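Local coordinates for probable threonyl-tRNA synthetase 1 (Aeropyrum pernix, PDB 3A32), which probably attaches threonine to tRNA(Thr) in an ATP-dependent two-step reaction, as a zinc-binding class II synthetase without an editing domain of its own, at residues A[170-181]-A[303-313]. Sequence-based numbering, arbitrary orientation.
With ZN (zinc ion), chain G.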
# COMPACT_ATOMS: atom_id res chain seq x y z
N PRO A 170 -29.30 -0.99 -4.39
CA PRO A 170 -30.74 -0.85 -4.64
C PRO A 170 -31.52 -1.03 -3.37
O PRO A 170 -31.03 -1.68 -2.45
CB PRO A 170 -31.05 -2.03 -5.57
CG PRO A 170 -29.75 -2.32 -6.24
CD PRO A 170 -28.74 -2.14 -5.12
N GLY A 171 -32.73 -0.49 -3.34
CA GLY A 171 -33.65 -0.67 -2.22
C GLY A 171 -33.81 -2.08 -1.67
O GLY A 171 -33.89 -2.27 -0.45
N GLY A 172 -33.84 -3.08 -2.55
CA GLY A 172 -34.00 -4.48 -2.11
C GLY A 172 -32.90 -5.10 -1.25
O GLY A 172 -33.10 -6.15 -0.59
N ARG A 173 -31.73 -4.46 -1.25
CA ARG A 173 -30.54 -5.04 -0.63
C ARG A 173 -29.96 -4.10 0.48
O ARG A 173 -28.99 -4.45 1.14
CB ARG A 173 -29.52 -5.31 -1.75
CG ARG A 173 -29.81 -6.58 -2.69
CD ARG A 173 -29.50 -7.96 -1.99
NE ARG A 173 -28.48 -7.85 -0.91
CZ ARG A 173 -27.16 -8.12 -1.04
NH1 ARG A 173 -26.66 -8.56 -2.20
NH2 ARG A 173 -26.33 -7.95 0.02
N VAL A 174 -30.57 -2.93 0.69
CA VAL A 174 -29.93 -1.88 1.48
C VAL A 174 -29.78 -2.27 2.96
O VAL A 174 -28.71 -2.03 3.57
CB VAL A 174 -30.56 -0.43 1.27
CG1 VAL A 174 -32.03 -0.36 1.74
CG2 VAL A 174 -29.71 0.67 1.97
N ILE A 175 -30.81 -2.89 3.53
CA ILE A 175 -30.76 -3.34 4.93
C ILE A 175 -29.59 -4.33 5.15
O ILE A 175 -28.81 -4.21 6.13
CB ILE A 175 -32.14 -3.93 5.41
CG1 ILE A 175 -33.24 -2.84 5.46
CG2 ILE A 175 -31.98 -4.68 6.74
CD1 ILE A 175 -34.71 -3.38 5.61
N ASP A 176 -29.44 -5.27 4.22
CA ASP A 176 -28.36 -6.27 4.29
C ASP A 176 -26.96 -5.62 4.20
O ASP A 176 -26.02 -6.07 4.86
CB ASP A 176 -28.50 -7.26 3.13
CG ASP A 176 -29.60 -8.36 3.35
OD1 ASP A 176 -30.16 -8.54 4.43
OD2 ASP A 176 -29.92 -9.06 2.37
N VAL A 177 -26.83 -4.63 3.33
CA VAL A 177 -25.59 -3.91 3.16
C VAL A 177 -25.20 -3.19 4.44
O VAL A 177 -24.05 -3.30 4.90
CB VAL A 177 -25.70 -2.93 1.95
CG1 VAL A 177 -24.73 -1.78 2.11
CG2 VAL A 177 -25.49 -3.69 0.59
N VAL A 178 -26.17 -2.50 5.06
CA VAL A 178 -25.95 -1.81 6.34
C VAL A 178 -25.50 -2.78 7.42
O VAL A 178 -24.54 -2.50 8.18
CB VAL A 178 -27.20 -0.94 6.80
CG1 VAL A 178 -26.93 -0.25 8.17
CG2 VAL A 178 -27.49 0.13 5.79
N TYR A 179 -26.22 -3.90 7.51
CA TYR A 179 -25.92 -4.93 8.48
C TYR A 179 -24.52 -5.51 8.24
O TYR A 179 -23.74 -5.65 9.18
CB TYR A 179 -27.00 -6.02 8.44
CG TYR A 179 -26.77 -7.09 9.47
CD1 TYR A 179 -27.11 -6.89 10.82
CD2 TYR A 179 -26.16 -8.30 9.10
CE1 TYR A 179 -26.85 -7.88 11.77
CE2 TYR A 179 -25.92 -9.29 10.02
CZ TYR A 179 -26.27 -9.08 11.33
OH TYR A 179 -25.98 -10.09 12.20
N ASP A 180 -24.20 -5.83 6.99
CA ASP A 180 -22.93 -6.40 6.62
C ASP A 180 -21.75 -5.51 6.98
O ASP A 180 -20.68 -6.03 7.36
CB ASP A 180 -22.88 -6.69 5.12
CG ASP A 180 -23.76 -7.94 4.72
OD1 ASP A 180 -24.26 -8.66 5.59
OD2 ASP A 180 -23.92 -8.19 3.50
N VAL A 181 -21.94 -4.18 6.87
CA VAL A 181 -20.89 -3.21 7.23
C VAL A 181 -20.66 -3.27 8.71
O VAL A 181 -19.51 -3.29 9.14
CB VAL A 181 -21.15 -1.77 6.73
CG1 VAL A 181 -20.10 -0.77 7.30
CG2 VAL A 181 -21.12 -1.74 5.19
N ILE A 303 -33.79 0.75 -11.96
CA ILE A 303 -34.00 0.84 -10.52
C ILE A 303 -34.36 2.28 -10.12
O ILE A 303 -33.63 3.21 -10.43
CB ILE A 303 -32.77 0.27 -9.76
CG1 ILE A 303 -32.71 -1.25 -9.95
CG2 ILE A 303 -32.80 0.60 -8.27
CD1 ILE A 303 -31.38 -1.82 -9.74
N GLU A 304 -35.48 2.43 -9.43
CA GLU A 304 -35.99 3.74 -8.97
C GLU A 304 -35.57 3.99 -7.51
O GLU A 304 -35.28 5.12 -7.13
CB GLU A 304 -37.53 3.82 -9.12
CG GLU A 304 -38.10 5.21 -9.51
CD GLU A 304 -38.53 5.31 -11.00
OE1 GLU A 304 -39.65 4.86 -11.34
OE2 GLU A 304 -37.78 5.85 -11.84
N GLU A 305 -35.55 2.92 -6.70
CA GLU A 305 -35.10 2.99 -5.31
C GLU A 305 -33.64 2.56 -5.14
O GLU A 305 -33.33 1.40 -5.23
CB GLU A 305 -35.98 2.17 -4.37
CG GLU A 305 -35.97 2.73 -2.95
CD GLU A 305 -36.49 1.75 -1.89
OE1 GLU A 305 -37.15 0.75 -2.27
OE2 GLU A 305 -36.22 1.99 -0.67
N VAL A 306 -32.75 3.50 -4.91
CA VAL A 306 -31.33 3.20 -4.75
C VAL A 306 -30.74 4.16 -3.71
O VAL A 306 -31.20 5.30 -3.57
CB VAL A 306 -30.57 3.28 -6.11
CG1 VAL A 306 -30.52 4.69 -6.65
CG2 VAL A 306 -29.12 2.72 -6.00
N TYR A 307 -29.70 3.70 -3.00
CA TYR A 307 -29.03 4.52 -1.98
C TYR A 307 -27.54 4.61 -2.22
O TYR A 307 -26.93 3.65 -2.71
CB TYR A 307 -29.32 3.96 -0.55
CG TYR A 307 -30.81 3.98 -0.25
CD1 TYR A 307 -31.43 5.13 0.25
CD2 TYR A 307 -31.61 2.86 -0.54
CE1 TYR A 307 -32.79 5.16 0.48
CE2 TYR A 307 -32.97 2.88 -0.31
CZ TYR A 307 -33.55 4.04 0.19
OH TYR A 307 -34.90 4.06 0.42
N ILE A 308 -26.97 5.75 -1.84
CA ILE A 308 -25.55 6.03 -1.89
C ILE A 308 -25.01 6.12 -0.45
O ILE A 308 -25.54 6.87 0.41
CB ILE A 308 -25.25 7.32 -2.68
CG1 ILE A 308 -25.27 7.09 -4.19
CG2 ILE A 308 -23.84 7.80 -2.39
CD1 ILE A 308 -26.61 6.67 -4.85
N ILE A 309 -23.98 5.33 -0.17
CA ILE A 309 -23.47 5.26 1.17
C ILE A 309 -21.96 5.53 1.18
O ILE A 309 -21.22 5.00 0.35
CB ILE A 309 -23.82 3.88 1.83
CG1 ILE A 309 -25.32 3.74 2.02
CG2 ILE A 309 -23.06 3.69 3.17
CD1 ILE A 309 -25.81 2.35 2.42
N HIS A 310 -21.54 6.38 2.11
CA HIS A 310 -20.15 6.51 2.55
C HIS A 310 -20.02 5.63 3.79
O HIS A 310 -20.90 5.67 4.64
CB HIS A 310 -19.89 7.92 3.08
CG HIS A 310 -20.28 9.04 2.16
ND1 HIS A 310 -19.36 9.73 1.41
CD2 HIS A 310 -21.48 9.64 1.94
CE1 HIS A 310 -19.97 10.70 0.75
NE2 HIS A 310 -21.26 10.67 1.06
N ARG A 311 -18.94 4.87 3.92
CA ARG A 311 -18.74 4.10 5.16
C ARG A 311 -17.27 3.91 5.48
O ARG A 311 -16.47 3.73 4.59
CB ARG A 311 -19.46 2.74 5.09
CG ARG A 311 -19.17 1.84 3.87
CD ARG A 311 -18.23 0.66 4.20
NE ARG A 311 -16.81 1.00 4.39
CZ ARG A 311 -15.86 0.10 4.69
NH1 ARG A 311 -16.16 -1.20 4.82
NH2 ARG A 311 -14.60 0.49 4.84
N ALA A 312 -16.89 3.98 6.76
CA ALA A 312 -15.57 3.50 7.18
C ALA A 312 -15.81 2.62 8.38
O ALA A 312 -16.80 2.82 9.06
CB ALA A 312 -14.65 4.68 7.53
N LEU A 313 -14.91 1.69 8.69
CA LEU A 313 -14.99 0.87 9.90
C LEU A 313 -14.20 1.49 11.03
O LEU A 313 -14.71 1.59 12.11
CB LEU A 313 -14.51 -0.58 9.67
CG LEU A 313 -15.02 -1.33 8.41
CD1 LEU A 313 -14.43 -2.73 8.35
CD2 LEU A 313 -16.56 -1.42 8.30
ZN ZN G . -17.35 9.49 0.99
O HOH W 1 -16.37 8.69 2.57
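Val174 lies across the Tyr307 side chain at about a right angle, its CG2 3.8 Å from CD2 of the ring, while CG1 sits by Tyr307 CE2. The edge of the same ring is turned to Gly171 CA. With CG anti to the carbonyl carbon (chi1 -60°), the Tyr307 ring is laid back along the strand beside Glu305, and its OH donates to Glu305 OE2, 2.7 Å away, on that oxygen's anti lone pair. This bond helps keep the extended Glu305 chain alongside Gly171, whose CA is 3.7 Å from Glu305 CD. A leucine in place of Tyr307 would probably leave Glu305 OE2 without its hydroxyl donor and open a gap beside Val174. On the backbone, Gly171 N bonds to Glu305 O at 2.7 Å, nearly straight at the hydrogen (164°) but well above the carbonyl plane. Next to it Pro170 and Val306 form an antiparallel non-hydrogen-bonded pair, and Pro170 CG meets Ile303 CD1. Further along, Ile309 CD1 reaches among Val174, Val177 and Val178, and Val181 rests on Arg311 CD and Leu313 CD2. Arg311 hydrogen-bonds to the Asp163 backbone carbonyl through NH2, and to the His63 side chain and Tyr68 hydroxyl through NH1. From the strand's other face His310 binds zinc through ND1 at 2.1 Å, with Cys112, His166 and a water; Asp284 accepts from its NE2. Helix 174-191 packs on one face of the antiparallel class II catalytic sheet and the metal lies on the other: strand 306-316 runs between strands 159-170 and 273-284, with helix 222-243 flanking Val178 and helix 293-301 touching Ile303 and Val306.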